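Local coordinates for BH2331 protein (Bacillus halodurans, PDB 1VL5), which probably transfers methyl groups from S-adenosylmethionine to a substrate that is not known, at residues 38-43 against 102-107; 111-116 against 138-143; 212-217 against 235-240; 158-163 against 200-205. One frame throughout, in Å; residues are numbered along the deposited sequence.

Overall arrangement
Along the chain the contacts run in series, none nested in or crossing another. Contact 1 (38-43 with 102-107) closes first, pairing strands 40-44 and 104-110 around the intervening helices and strands 61-66 and 87-91. Strand 104-110 then leads into contact 2, where the loop 111-116 folds back on the neighbouring strand 134-142. Contact 4 comes next, bringing the end of helix 147-160 to the end of helix 196-202, and it touches contact 2 through His-115 and Ser-163. Contact 3 follows, setting helix 207-218 against the start of strand 236-250. Contacts 1 and 3 lie on opposite sides of the chain's centre, their centres about 42 Å apart, yet reach one sheet.

Contact 1 (38-43 against 102-107); sequences NEEVLD and ERFHIV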
loop_
_atom_site.group_PDB
_atom_site.type_symbol
_atom_site.label_atom_id
_atom_site.label_comp_id
_atom_site.label_asym_id
_atom_site.label_seq_id
_atom_site.Cartn_x
_atom_site.Cartn_y
_atom_site.Cartn_z
ATOM N N ASN A 38 19.872 13.124 3.806
ATOM C CA ASN A 38 20.711 12.955 2.619
ATOM C C ASN A 38 20.106 12.013 1.578
ATOM O O ASN A 38 20.743 11.669 0.608
ATOM C CB ASN A 38 22.061 12.365 3.023
ATOM C CG ASN A 38 21.930 10.969 3.596
ATOM O OD1 ASN A 38 20.934 10.631 4.226
ATOM N ND2 ASN A 38 22.937 10.149 3.382
ATOM N N GLU A 39 18.904 11.529 1.800
ATOM C CA GLU A 39 18.459 10.353 1.057
ATOM C C GLU A 39 17.989 10.659 -0.360
ATOM O O GLU A 39 17.393 11.708 -0.652
ATOM C CB GLU A 39 17.342 9.656 1.818
ATOM C CG GLU A 39 17.794 8.968 3.104
ATOM C CD GLU A 39 17.604 9.839 4.339
ATOM O OE1 GLU A 39 17.347 11.038 4.199
ATOM O OE2 GLU A 39 17.688 9.304 5.458
ATOM N N GLU A 40 18.257 9.727 -1.243
ATOM C CA GLU A 40 17.542 9.629 -2.474
ATOM C C GLU A 40 16.491 8.511 -2.341
ATOM O O GLU A 40 16.822 7.365 -2.054
ATOM C CB GLU A 40 18.484 9.338 -3.605
ATOM C CG GLU A 40 17.785 9.486 -4.960
ATOM C CD GLU A 40 18.766 9.789 -6.046
ATOM O OE1 GLU A 40 19.716 10.577 -5.758
ATOM O OE2 GLU A 40 18.579 9.230 -7.149
ATOM N N VAL A 41 15.232 8.896 -2.554
ATOM C CA VAL A 41 14.063 8.092 -2.282
ATOM C C VAL A 41 13.359 7.754 -3.588
ATOM O O VAL A 41 13.163 8.628 -4.407
ATOM C CB VAL A 41 13.108 8.854 -1.400
ATOM C CG1 VAL A 41 11.819 8.008 -1.076
ATOM C CG2 VAL A 41 13.782 9.308 -0.128
ATOM N N LEU A 42 12.983 6.476 -3.773
ATOM C CA LEU A 42 12.111 6.074 -4.835
ATOM C C LEU A 42 10.726 5.735 -4.270
ATOM O O LEU A 42 10.572 4.796 -3.452
ATOM C CB LEU A 42 12.709 4.840 -5.533
ATOM C CG LEU A 42 11.872 4.111 -6.563
ATOM C CD1 LEU A 42 11.769 5.011 -7.718
ATOM C CD2 LEU A 42 12.447 2.732 -6.958
ATOM N N ASP A 43 9.717 6.487 -4.709
ATOM C CA ASP A 43 8.318 6.269 -4.316
ATOM C C ASP A 43 7.615 5.458 -5.389
ATOM O O ASP A 43 7.301 5.975 -6.454
ATOM C CB ASP A 43 7.626 7.618 -4.060
ATOM C CG ASP A 43 6.188 7.471 -3.510
ATOM O OD1 ASP A 43 5.841 6.420 -2.866
ATOM O OD2 ASP A 43 5.397 8.419 -3.734
ATOM N N GLU A 102 21.719 -0.350 -6.665
ATOM C CA GLU A 102 22.316 0.435 -5.561
ATOM C C GLU A 102 22.235 1.896 -5.808
ATOM O O GLU A 102 23.186 2.623 -5.538
ATOM C CB GLU A 102 23.779 0.032 -5.330
ATOM C CG GLU A 102 23.864 -1.358 -4.739
ATOM C CD GLU A 102 25.280 -1.850 -4.545
ATOM O OE1 GLU A 102 26.206 -1.021 -4.463
ATOM O OE2 GLU A 102 25.451 -3.072 -4.467
ATOM N N ARG A 103 21.069 2.357 -6.252
ATOM C CA ARG A 103 20.876 3.800 -6.454
ATOM C C ARG A 103 20.211 4.543 -5.256
ATOM O O ARG A 103 20.603 5.667 -4.906
ATOM C CB ARG A 103 20.039 4.006 -7.672
ATOM C CG ARG A 103 19.607 5.390 -7.797
ATOM C CD ARG A 103 19.298 5.754 -9.158
ATOM N NE ARG A 103 18.788 7.122 -9.123
ATOM C CZ ARG A 103 18.146 7.679 -10.125
ATOM N NH1 ARG A 103 18.029 7.022 -11.256
ATOM N NH2 ARG A 103 17.673 8.912 -10.011
ATOM N N PHE A 104 19.232 3.903 -4.603
ATOM C CA PHE A 104 18.413 4.585 -3.607
ATOM C C PHE A 104 18.776 4.285 -2.175
ATOM O O PHE A 104 19.098 3.155 -1.837
ATOM C CB PHE A 104 16.918 4.246 -3.894
ATOM C CG PHE A 104 16.465 4.714 -5.250
ATOM C CD1 PHE A 104 16.239 6.079 -5.476
ATOM C CD2 PHE A 104 16.418 3.856 -6.337
ATOM C CE1 PHE A 104 15.870 6.529 -6.722
ATOM C CE2 PHE A 104 16.053 4.318 -7.619
ATOM C CZ PHE A 104 15.788 5.687 -7.789
ATOM N N HIS A 105 18.663 5.287 -1.278
ATOM C CA HIS A 105 18.708 4.998 0.156
ATOM C C HIS A 105 17.405 4.407 0.680
ATOM O O HIS A 105 17.414 3.588 1.610
ATOM C CB HIS A 105 19.054 6.246 0.932
ATOM C CG HIS A 105 20.328 6.889 0.474
ATOM N ND1 HIS A 105 20.369 7.781 -0.575
ATOM C CD2 HIS A 105 21.599 6.767 0.918
ATOM C CE1 HIS A 105 21.610 8.213 -0.727
ATOM N NE2 HIS A 105 22.379 7.608 0.160
ATOM N N ILE A 106 16.278 4.830 0.078
ATOM C CA ILE A 106 14.950 4.426 0.516
ATOM C C ILE A 106 14.084 4.063 -0.669
ATOM O O ILE A 106 14.100 4.733 -1.658
ATOM C CB ILE A 106 14.251 5.557 1.364
ATOM C CG1 ILE A 106 15.077 5.900 2.600
ATOM C CG2 ILE A 106 12.839 5.102 1.768
ATOM C CD1 ILE A 106 14.555 7.080 3.405
ATOM N N VAL A 107 13.341 2.966 -0.561
ATOM C CA VAL A 107 12.248 2.707 -1.476
ATOM C C VAL A 107 11.001 2.732 -0.630
ATOM O O VAL A 107 10.935 2.039 0.386
ATOM C CB VAL A 107 12.382 1.348 -2.209
ATOM C CG1 VAL A 107 11.179 1.093 -3.090
ATOM C CG2 VAL A 107 13.605 1.313 -3.055
#
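Val-41 and Leu-42 pair in parallel with Ile-106 and Val-107, joining strands 40-44 and 104-110 of the Rossmann-like methyltransferase sheet, and Leu-42 N donates to Ile-106 O at 3.0 Å. The ladder is irregular at its start, where the segment 102-107 turns a corner at His-105. Glu-40 N there donates to the imidazole, with 2.9 Å between Glu-40 N and His-105 ND1 in a bond almost straight at the hydrogen (177°), though the amide stands tilted from the ring plane; a regular parallel pair would offer a backbone carbonyl instead. Glu-40 O in turn accepts from His-105 N and, weakly, from Ile-106 N.

Phe-104 is sandwiched. Leu-42 CB sits over the centre of one ring face, 3.6 Å from the centroid and close to the ring normal, while Arg-103 CG lies over the other. Phe-99 meets this ring edge-to-face, and Val-63 and Val-129 also touch the phenyl group, which buries it in the core beside the sheet. The Arg-103 chain runs extended from CG to NE, its guanidinium passing with one face over Phe-104 CZ.

Glu-40 has CG anti to the backbone N (chi1 -169°) and continues extended to meet that guanidinium. Arg-103 grips it side-on with two nitrogens, NE and NH2, on a single oxygen: Glu-40 OE2 lies 2.9 Å from Arg-103 NE and 3.0 Å from Arg-103 NH2. The carboxylate and guanidinium planes stand 84° apart. Glu-39 turns its own carboxylate to the amides of Lys-36 and Gly-37, leaving its aliphatic part to pack, with Glu-39 CG 3.7 Å from His-105 CB.

Contact 2 (111-116 against 138-143); sequences IAAHHF and LVDNSA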
loop_
_atom_site.group_PDB
_atom_site.type_symbol
_atom_site.label_atom_id
_atom_site.label_comp_id
_atom_site.label_asym_id
_atom_site.label_seq_id
_atom_site.Cartn_x
_atom_site.Cartn_y
_atom_site.Cartn_z
ATOM N N ILE A 111 0.004 1.618 -0.032
ATOM C CA ILE A 111 -1.359 1.268 -0.482
ATOM C C ILE A 111 -1.447 0.949 -1.976
ATOM O O ILE A 111 -2.375 1.373 -2.657
ATOM C CB ILE A 111 -2.453 2.328 -0.045
ATOM C CG1 ILE A 111 -2.173 3.694 -0.659
ATOM C CG2 ILE A 111 -2.524 2.483 1.486
ATOM C CD1 ILE A 111 -3.394 4.537 -0.797
ATOM N N ALA A 112 -0.448 0.226 -2.479
ATOM C CA ALA A 112 -0.316 0.006 -3.901
ATOM C C ALA A 112 0.013 -1.426 -4.228
ATOM O O ALA A 112 -0.318 -1.884 -5.310
ATOM C CB ALA A 112 0.784 0.999 -4.533
ATOM N N ALA A 113 0.695 -2.126 -3.339
ATOM C CA ALA A 113 1.249 -3.424 -3.692
ATOM C C ALA A 113 0.165 -4.479 -3.955
ATOM O O ALA A 113 0.361 -5.473 -4.709
ATOM C CB ALA A 113 2.211 -3.912 -2.599
ATOM N N HIS A 114 -0.978 -4.282 -3.314
ATOM C CA HIS A 114 -2.109 -5.155 -3.544
ATOM C C HIS A 114 -2.684 -5.096 -4.983
ATOM O O HIS A 114 -3.476 -5.937 -5.357
ATOM C CB HIS A 114 -3.205 -4.887 -2.482
ATOM C CG HIS A 114 -3.897 -3.576 -2.650
ATOM N ND1 HIS A 114 -3.491 -2.435 -2.002
ATOM C CD2 HIS A 114 -4.967 -3.225 -3.389
ATOM C CE1 HIS A 114 -4.273 -1.431 -2.352
ATOM N NE2 HIS A 114 -5.180 -1.888 -3.188
ATOM N N HIS A 115 -2.254 -4.138 -5.798
ATOM C CA HIS A 115 -2.559 -4.108 -7.240
ATOM C C HIS A 115 -1.541 -4.838 -8.144
ATOM O O HIS A 115 -1.824 -5.193 -9.305
ATOM C CB HIS A 115 -2.628 -2.648 -7.691
ATOM C CG HIS A 115 -3.789 -1.891 -7.119
ATOM N ND1 HIS A 115 -5.087 -2.172 -7.449
ATOM C CD2 HIS A 115 -3.837 -0.848 -6.262
ATOM C CE1 HIS A 115 -5.894 -1.342 -6.820
ATOM N NE2 HIS A 115 -5.160 -0.525 -6.093
ATOM N N PHE A 116 -0.333 -5.035 -7.635
ATOM C CA PHE A 116 0.730 -5.656 -8.401
ATOM C C PHE A 116 0.421 -7.097 -8.712
ATOM O O PHE A 116 0.098 -7.868 -7.807
ATOM C CB PHE A 116 2.033 -5.629 -7.586
ATOM C CG PHE A 116 2.538 -4.252 -7.224
ATOM C CD1 PHE A 116 1.999 -3.098 -7.761
ATOM C CD2 PHE A 116 3.595 -4.142 -6.310
ATOM C CE1 PHE A 116 2.523 -1.852 -7.387
ATOM C CE2 PHE A 116 4.100 -2.903 -5.916
ATOM C CZ PHE A 116 3.588 -1.774 -6.467
ATOM N N LEU A 138 7.220 -0.303 3.373
ATOM C CA LEU A 138 6.073 -0.826 2.656
ATOM C C LEU A 138 4.839 -0.798 3.514
ATOM O O LEU A 138 4.863 -1.282 4.650
ATOM C CB LEU A 138 6.382 -2.253 2.232
ATOM C CG LEU A 138 5.369 -3.138 1.493
ATOM C CD1 LEU A 138 4.950 -2.555 0.183
ATOM C CD2 LEU A 138 5.993 -4.505 1.266
ATOM N N VAL A 139 3.766 -0.209 2.970
ATOM C CA VAL A 139 2.502 -0.010 3.657
ATOM C C VAL A 139 1.406 -0.554 2.744
ATOM O O VAL A 139 1.392 -0.263 1.538
ATOM C CB VAL A 139 2.205 1.478 3.975
ATOM C CG1 VAL A 139 0.756 1.637 4.466
ATOM C CG2 VAL A 139 3.130 2.003 5.031
ATOM N N ASP A 140 0.561 -1.419 3.300
ATOM C CA ASP A 140 -0.541 -1.974 2.572
ATOM C C ASP A 140 -1.547 -2.585 3.517
ATOM O O ASP A 140 -1.260 -2.882 4.666
ATOM C CB ASP A 140 -0.045 -3.057 1.584
ATOM C CG ASP A 140 -0.905 -3.135 0.298
ATOM O OD1 ASP A 140 -1.724 -2.226 0.058
ATOM O OD2 ASP A 140 -0.767 -4.135 -0.427
ATOM N N ASN A 141 -2.713 -2.881 2.964
ATOM C CA ASN A 141 -3.717 -3.697 3.652
ATOM C C ASN A 141 -3.274 -5.110 3.632
ATOM O O ASN A 141 -2.594 -5.536 2.697
ATOM C CB ASN A 141 -5.048 -3.620 2.953
ATOM C CG ASN A 141 -5.441 -2.206 2.675
ATOM O OD1 ASN A 141 -5.563 -1.382 3.599
ATOM N ND2 ASN A 141 -5.591 -1.891 1.382
ATOM N N SER A 142 -3.662 -5.826 4.689
ATOM C CA SER A 142 -3.200 -7.176 4.949
ATOM C C SER A 142 -4.366 -8.097 5.202
ATOM O O SER A 142 -5.382 -7.675 5.646
ATOM C CB SER A 142 -2.179 -7.204 6.100
ATOM O OG SER A 142 -2.639 -6.489 7.224
ATOM N N ALA A 143 -4.187 -9.372 4.863
ATOM C CA ALA A 143 -5.180 -10.411 5.071
ATOM C C ALA A 143 -4.858 -11.218 6.327
ATOM O O ALA A 143 -3.687 -11.362 6.669
ATOM C CB ALA A 143 -5.186 -11.348 3.840
HETATM O O HOH W 1 2.000 -0.776 -1.078
#
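Val-139 O takes two donors: Ile-111 N donates to it at 2.8 Å, and a water donates at 2.7 Å to the same Val-139 O. That water also accepts from Ala-113 N, so it bridges strand 134-142 to the start of the 3-10 turn 113-115. The Ile-111 amide comes in from above the carbonyl plane, 45° out of it.

One residue further on, Asp-140 meets His-114. His-114 ND1 donates to Asp-140 OD1 at 2.7 Å in a fairly straight bond; Asp-140 OD1 accepts with its syn lone pair and lies in the ring plane. Ring and carboxylate are nearly coplanar, 22° apart. His-114 CG sits between its backbone N and carbonyl carbon (chi1 71°), which brings ND1 round to the carboxylate. Asn-141 ND2 approaches the imidazole obliquely, and Ala-113 CB packs on Leu-138 CD1. Putting a leucine at His-114 would remove the ring N-H and is likely to leave buried Asp-140 OD1 without this donor and the carboxylate less firmly oriented.

Strand 134-142 and the loop after strand 104-110 meet here at the C-terminal ends of parallel strands, the region where Rossmann-like methyltransferases generally form their active-site cleft.

Contact 3 (212-217 against 235-240); sequences ELSDFI and GRVYSF
Arg-236, which touches Ser-214 through its aliphatic CG, carries its flat guanidinium past the contact to a salt bridge between NE and Glu-197. The other flat groups frame the interface without making it: the Phe-240 ring meets Trp-199 edge-to-face and also meets Phe-194, while the Phe-216 ring, on the far side of the helix, forms a cation-pi pair with Lys-220 and also meets Tyr-155.

Between these groups the working contact is small and centres on one hydroxyl. Val-237 N donates to Ser-214 OG at 3.0 Å, almost straight at 173°. With OG anti to the backbone N (chi1 171°), the serine reaches the Val-237 amide near the start of the strand. Its proton goes to a bound water, 2.6 Å from Ser-214 OG, and that water donates in turn to Asp-215 OD1 and to Gly-235 O, the latter at 2.8 Å. The hydroxyl therefore both accepts and donates, and the water ties two helix side chains to the carbonyl just before the strand.

Next to this polar cluster the contact turns apolar. Ile-217 CG2 packs 3.7 Å from Val-237 CG2, the two side chains crossing at about a right angle, and Val-237 CG2 also rests 3.6 Å from Ser-214 OG. Phe-196 touches Ser-214, Ile-217 and Val-237 alike, so helix 196-202 covers this group.

Helix 207-218 thus lies across the start of strand 236-250, where the axes of segments 212-217 and 236-240 approach to 7.4 Å at 87°, just ahead of a classic beta bulge in which Tyr-238 and Ser-239 both face Val-231.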
loop_
_atom_site.group_PDB
_atom_site.type_symbol
_atom_site.label_atom_id
_atom_site.label_comp_id
_atom_site.label_asym_id
_atom_site.label_seq_id
_atom_site.Cartn_x
_atom_site.Cartn_y
_atom_site.Cartn_z
ATOM N N GLU A 212 -25.621 -5.751 -3.852
ATOM C CA GLU A 212 -25.236 -7.141 -4.030
ATOM C C GLU A 212 -24.130 -7.467 -3.015
ATOM O O GLU A 212 -24.164 -8.478 -2.341
ATOM C CB GLU A 212 -24.717 -7.354 -5.452
ATOM C CG GLU A 212 -24.275 -8.780 -5.680
ATOM C CD GLU A 212 -23.544 -8.952 -6.989
ATOM O OE1 GLU A 212 -22.519 -8.268 -7.167
ATOM O OE2 GLU A 212 -23.999 -9.748 -7.832
ATOM N N LEU A 213 -23.165 -6.577 -2.906
ATOM C CA LEU A 213 -22.021 -6.829 -2.034
ATOM C C LEU A 213 -22.456 -6.826 -0.550
ATOM O O LEU A 213 -22.045 -7.670 0.233
ATOM C CB LEU A 213 -20.943 -5.788 -2.297
ATOM C CG LEU A 213 -19.682 -5.837 -1.423
ATOM C CD1 LEU A 213 -19.069 -7.238 -1.388
ATOM C CD2 LEU A 213 -18.666 -4.848 -1.965
ATOM N N SER A 214 -23.303 -5.880 -0.174
ATOM C CA SER A 214 -23.848 -5.843 1.191
ATOM C C SER A 214 -24.637 -7.158 1.500
ATOM O O SER A 214 -24.445 -7.788 2.525
ATOM C CB SER A 214 -24.717 -4.605 1.336
ATOM O OG SER A 214 -25.437 -4.602 2.550
ATOM N N ASP A 215 -25.502 -7.544 0.581
ATOM C CA ASP A 215 -26.281 -8.774 0.699
ATOM C C ASP A 215 -25.364 -9.973 0.885
ATOM O O ASP A 215 -25.604 -10.811 1.779
ATOM C CB ASP A 215 -27.180 -8.984 -0.544
ATOM C CG ASP A 215 -28.401 -8.104 -0.544
ATOM O OD1 ASP A 215 -28.725 -7.548 0.531
ATOM O OD2 ASP A 215 -29.048 -7.970 -1.625
ATOM N N PHE A 216 -24.279 -10.028 0.103
ATOM C CA PHE A 216 -23.310 -11.120 0.234
ATOM C C PHE A 216 -22.607 -11.160 1.625
ATOM O O PHE A 216 -22.405 -12.221 2.253
ATOM C CB PHE A 216 -22.258 -11.002 -0.902
ATOM C CG PHE A 216 -21.042 -11.895 -0.716
ATOM C CD1 PHE A 216 -21.060 -13.215 -1.145
ATOM C CD2 PHE A 216 -19.893 -11.417 -0.089
ATOM C CE1 PHE A 216 -19.936 -14.058 -0.939
ATOM C CE2 PHE A 216 -18.788 -12.233 0.102
ATOM C CZ PHE A 216 -18.816 -13.563 -0.336
ATOM N N ILE A 217 -22.154 -9.996 2.070
ATOM C CA ILE A 217 -21.560 -9.893 3.391
ATOM C C ILE A 217 -22.570 -10.202 4.530
ATOM O O ILE A 217 -22.235 -10.919 5.507
ATOM C CB ILE A 217 -20.978 -8.501 3.599
ATOM C CG1 ILE A 217 -19.845 -8.247 2.602
ATOM C CG2 ILE A 217 -20.548 -8.283 5.024
ATOM C CD1 ILE A 217 -19.458 -6.752 2.555
ATOM N N GLY A 235 -30.600 -3.710 7.631
ATOM C CA GLY A 235 -30.424 -4.680 6.573
ATOM C C GLY A 235 -29.296 -4.378 5.595
ATOM O O GLY A 235 -29.058 -5.159 4.667
ATOM N N ARG A 236 -28.574 -3.290 5.818
ATOM C CA ARG A 236 -27.438 -2.966 4.970
ATOM C C ARG A 236 -26.172 -2.907 5.784
ATOM O O ARG A 236 -26.194 -2.436 6.933
ATOM C CB ARG A 236 -27.735 -1.646 4.330
ATOM C CG ARG A 236 -26.888 -1.360 3.181
ATOM C CD ARG A 236 -27.388 -0.084 2.555
ATOM N NE ARG A 236 -26.541 0.287 1.439
ATOM C CZ ARG A 236 -26.722 -0.116 0.187
ATOM N NH1 ARG A 236 -27.724 -0.927 -0.126
ATOM N NH2 ARG A 236 -25.877 0.297 -0.755
ATOM N N VAL A 237 -25.069 -3.376 5.215
ATOM C CA VAL A 237 -23.765 -3.243 5.867
ATOM C C VAL A 237 -23.430 -1.757 5.992
ATOM O O VAL A 237 -23.411 -1.069 4.988
ATOM C CB VAL A 237 -22.655 -3.928 5.089
ATOM C CG1 VAL A 237 -21.295 -3.686 5.750
ATOM C CG2 VAL A 237 -22.924 -5.413 4.954
ATOM N N TYR A 238 -23.153 -1.304 7.229
ATOM C CA TYR A 238 -22.825 0.075 7.537
ATOM C C TYR A 238 -21.315 0.266 7.614
ATOM O O TYR A 238 -20.794 1.193 6.994
ATOM C CB TYR A 238 -23.533 0.547 8.831
ATOM C CG TYR A 238 -23.027 1.895 9.226
ATOM C CD1 TYR A 238 -23.473 3.029 8.582
ATOM C CD2 TYR A 238 -22.057 2.041 10.194
ATOM C CE1 TYR A 238 -22.952 4.274 8.882
ATOM C CE2 TYR A 238 -21.547 3.304 10.520
ATOM C CZ TYR A 238 -21.991 4.408 9.846
ATOM O OH TYR A 238 -21.485 5.670 10.116
ATOM N N SER A 239 -20.609 -0.636 8.336
ATOM C CA SER A 239 -19.120 -0.573 8.501
ATOM C C SER A 239 -18.512 -1.971 8.703
ATOM O O SER A 239 -19.192 -2.897 9.058
ATOM C CB SER A 239 -18.727 0.277 9.710
ATOM O OG SER A 239 -19.291 -0.274 10.896
ATOM N N PHE A 240 -17.213 -2.098 8.458
ATOM C CA PHE A 240 -16.455 -3.269 8.808
ATOM C C PHE A 240 -15.039 -2.763 9.093
ATOM O O PHE A 240 -14.699 -1.565 8.848
ATOM C CB PHE A 240 -16.484 -4.327 7.696
ATOM C CG PHE A 240 -15.825 -3.878 6.423
ATOM C CD1 PHE A 240 -16.536 -3.205 5.480
ATOM C CD2 PHE A 240 -14.450 -4.091 6.207
ATOM C CE1 PHE A 240 -15.920 -2.772 4.287
ATOM C CE2 PHE A 240 -13.845 -3.618 5.049
ATOM C CZ PHE A 240 -14.601 -2.948 4.101
HETATM O O HOH W 2 -27.742 -5.852 2.350
#

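Contact 4 (158-163 against 200-205); sequences KERDYS and CDRMNV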
loop_
_atom_site.group_PDB
_atom_site.type_symbol
_atom_site.label_atom_id
_atom_site.label_comp_id
_atom_site.label_asym_id
_atom_site.label_seq_id
_atom_site.Cartn_x
_atom_site.Cartn_y
_atom_site.Cartn_z
ATOM N N LYS A 158 -12.052 -7.109 -3.945
ATOM C CA LYS A 158 -12.122 -7.176 -5.390
ATOM C C LYS A 158 -13.494 -6.863 -5.997
ATOM O O LYS A 158 -13.581 -6.312 -7.087
ATOM C CB LYS A 158 -11.617 -8.479 -5.926
ATOM C CG LYS A 158 -11.107 -8.333 -7.382
ATOM C CD LYS A 158 -10.241 -9.548 -7.730
ATOM C CE LYS A 158 -9.976 -9.663 -9.221
ATOM N NZ LYS A 158 -10.244 -8.385 -9.930
ATOM N N GLU A 159 -14.555 -7.222 -5.303
ATOM C CA GLU A 159 -15.882 -6.786 -5.742
ATOM C C GLU A 159 -15.984 -5.293 -5.776
ATOM O O GLU A 159 -16.571 -4.744 -6.655
ATOM C CB GLU A 159 -16.953 -7.349 -4.833
ATOM C CG GLU A 159 -17.173 -8.799 -5.037
ATOM C CD GLU A 159 -17.530 -9.179 -6.462
ATOM O OE1 GLU A 159 -18.567 -8.749 -7.009
ATOM O OE2 GLU A 159 -16.733 -9.934 -7.028
ATOM N N ARG A 160 -15.388 -4.643 -4.806
ATOM C CA ARG A 160 -15.413 -3.210 -4.703
ATOM C C ARG A 160 -14.426 -2.484 -5.660
ATOM O O ARG A 160 -14.734 -1.394 -6.151
ATOM C CB ARG A 160 -15.179 -2.870 -3.246
ATOM C CG ARG A 160 -15.144 -1.374 -2.953
ATOM C CD ARG A 160 -13.767 -1.002 -2.655
ATOM N NE ARG A 160 -13.624 0.403 -2.421
ATOM C CZ ARG A 160 -12.450 0.951 -2.213
ATOM N NH1 ARG A 160 -11.334 0.202 -2.221
ATOM N NH2 ARG A 160 -12.382 2.236 -1.995
ATOM N N ASP A 161 -13.272 -3.110 -5.934
ATOM C CA ASP A 161 -12.236 -2.572 -6.813
ATOM C C ASP A 161 -11.728 -3.672 -7.719
ATOM O O ASP A 161 -10.892 -4.468 -7.337
ATOM C CB ASP A 161 -11.101 -1.979 -5.992
ATOM C CG ASP A 161 -9.971 -1.394 -6.856
ATOM O OD1 ASP A 161 -10.085 -1.359 -8.077
ATOM O OD2 ASP A 161 -8.948 -1.010 -6.273
ATOM N N TYR A 162 -12.266 -3.714 -8.932
ATOM C CA TYR A 162 -11.945 -4.732 -9.924
ATOM C C TYR A 162 -10.454 -4.836 -10.176
ATOM O O TYR A 162 -9.970 -5.898 -10.532
ATOM N N SER A 163 -9.712 -3.750 -9.975
ATOM C CA SER A 163 -8.255 -3.796 -10.156
ATOM C C SER A 163 -7.457 -4.303 -8.942
ATOM O O SER A 163 -6.228 -4.310 -8.985
ATOM C CB SER A 163 -7.748 -2.411 -10.547
ATOM O OG SER A 163 -7.628 -1.571 -9.409
ATOM N N CYS A 200 -17.354 2.346 -0.808
ATOM C CA CYS A 200 -17.869 1.935 -2.118
ATOM C C CYS A 200 -17.903 3.080 -3.086
ATOM O O CYS A 200 -17.591 2.898 -4.254
ATOM C CB CYS A 200 -19.281 1.326 -1.999
ATOM S SG CYS A 200 -19.269 -0.385 -1.422
ATOM N N ASP A 201 -18.337 4.244 -2.606
ATOM C CA ASP A 201 -18.489 5.387 -3.431
ATOM C C ASP A 201 -17.170 5.971 -3.931
ATOM O O ASP A 201 -17.146 6.613 -4.959
ATOM C CB ASP A 201 -19.311 6.459 -2.721
ATOM C CG ASP A 201 -20.809 6.135 -2.677
ATOM O OD1 ASP A 201 -21.303 5.136 -3.270
ATOM O OD2 ASP A 201 -21.507 6.885 -1.995
ATOM N N ARG A 202 -16.085 5.739 -3.211
ATOM C CA ARG A 202 -14.746 6.101 -3.671
ATOM C C ARG A 202 -14.358 5.348 -4.927
ATOM O O ARG A 202 -13.632 5.889 -5.750
ATOM C CB ARG A 202 -13.708 5.871 -2.577
ATOM C CG ARG A 202 -13.898 6.807 -1.361
ATOM C CD ARG A 202 -12.654 6.905 -0.468
ATOM N NE ARG A 202 -12.333 5.672 0.267
ATOM C CZ ARG A 202 -12.845 5.293 1.445
ATOM N NH1 ARG A 202 -13.776 6.010 2.070
ATOM N NH2 ARG A 202 -12.431 4.158 1.999
HETATM N N MSE A 203 -14.862 4.124 -5.095
HETATM C CA MSE A 203 -14.660 3.384 -6.343
HETATM C C MSE A 203 -15.805 3.536 -7.326
HETATM O O MSE A 203 -15.848 2.797 -8.297
HETATM C CB MSE A 203 -14.440 1.885 -6.093
HETATM C CG MSE A 203 -13.083 1.529 -5.564
HETATM SE SE MSE A 203 -11.636 2.177 -6.706
HETATM C CE MSE A 203 -12.332 1.645 -8.516
ATOM N N ASN A 204 -16.729 4.462 -7.099
ATOM C CA ASN A 204 -17.871 4.650 -8.018
ATOM C C ASN A 204 -18.638 3.342 -8.300
ATOM O O ASN A 204 -19.081 3.077 -9.409
ATOM C CB ASN A 204 -17.401 5.295 -9.316
ATOM C CG ASN A 204 -16.885 6.701 -9.099
ATOM O OD1 ASN A 204 -17.548 7.524 -8.470
ATOM N ND2 ASN A 204 -15.687 6.980 -9.601
ATOM N N VAL A 205 -18.839 2.557 -7.258
ATOM C CA VAL A 205 -19.594 1.306 -7.376
ATOM C C VAL A 205 -21.054 1.656 -7.607
ATOM O O VAL A 205 -21.534 2.628 -7.024
ATOM C CB VAL A 205 -19.467 0.465 -6.088
ATOM C CG1 VAL A 205 -20.204 -0.868 -6.230
ATOM C CG2 VAL A 205 -17.993 0.227 -5.737
#
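Arg-160 and Met-203 (selenomethionine) cross at about a right angle. Met-203 CG lies over one face of the guanidinium, offset toward the rim and 3.4 Å from Arg-160 NE. The arginine chain bends at chi2 (-108°), which swings the group across the end of helix 196-202, where Arg-160 NH2 bonds to Trp-199 O and the guanidinium makes a cation-pi contact with the Trp-199 ring. Met-203 CB reaches under the same residue, 3.3 Å from Arg-160 O, and Val-205 CG2 touches that carbonyl too.

Met-203 then folds back at chi2 and chi3 to lay its selenium along Asp-161, with Met-203 SE 3.9 Å from Asp-161 CG. Asp-161 OD1 accepts from Ser-163 N in an Asx turn just past helix 147-160; Ser-163 OG adds a second donor at 2.8 Å, on the same face. With an alanine here, the Ser-163 hydroxyl and amide would probably lose their acceptor, and the turn would be freer to move.

In segment 200-205, Asn-204 is the C-prime residue of a Schellman motif. Arg-202 NE stands 4.1 Å from Arg-160 NH2; these like charges probably repel mildly, and cohesion probably comes from Met-203 and Val-205 packing and from the Trp-199 carbonyl and ring.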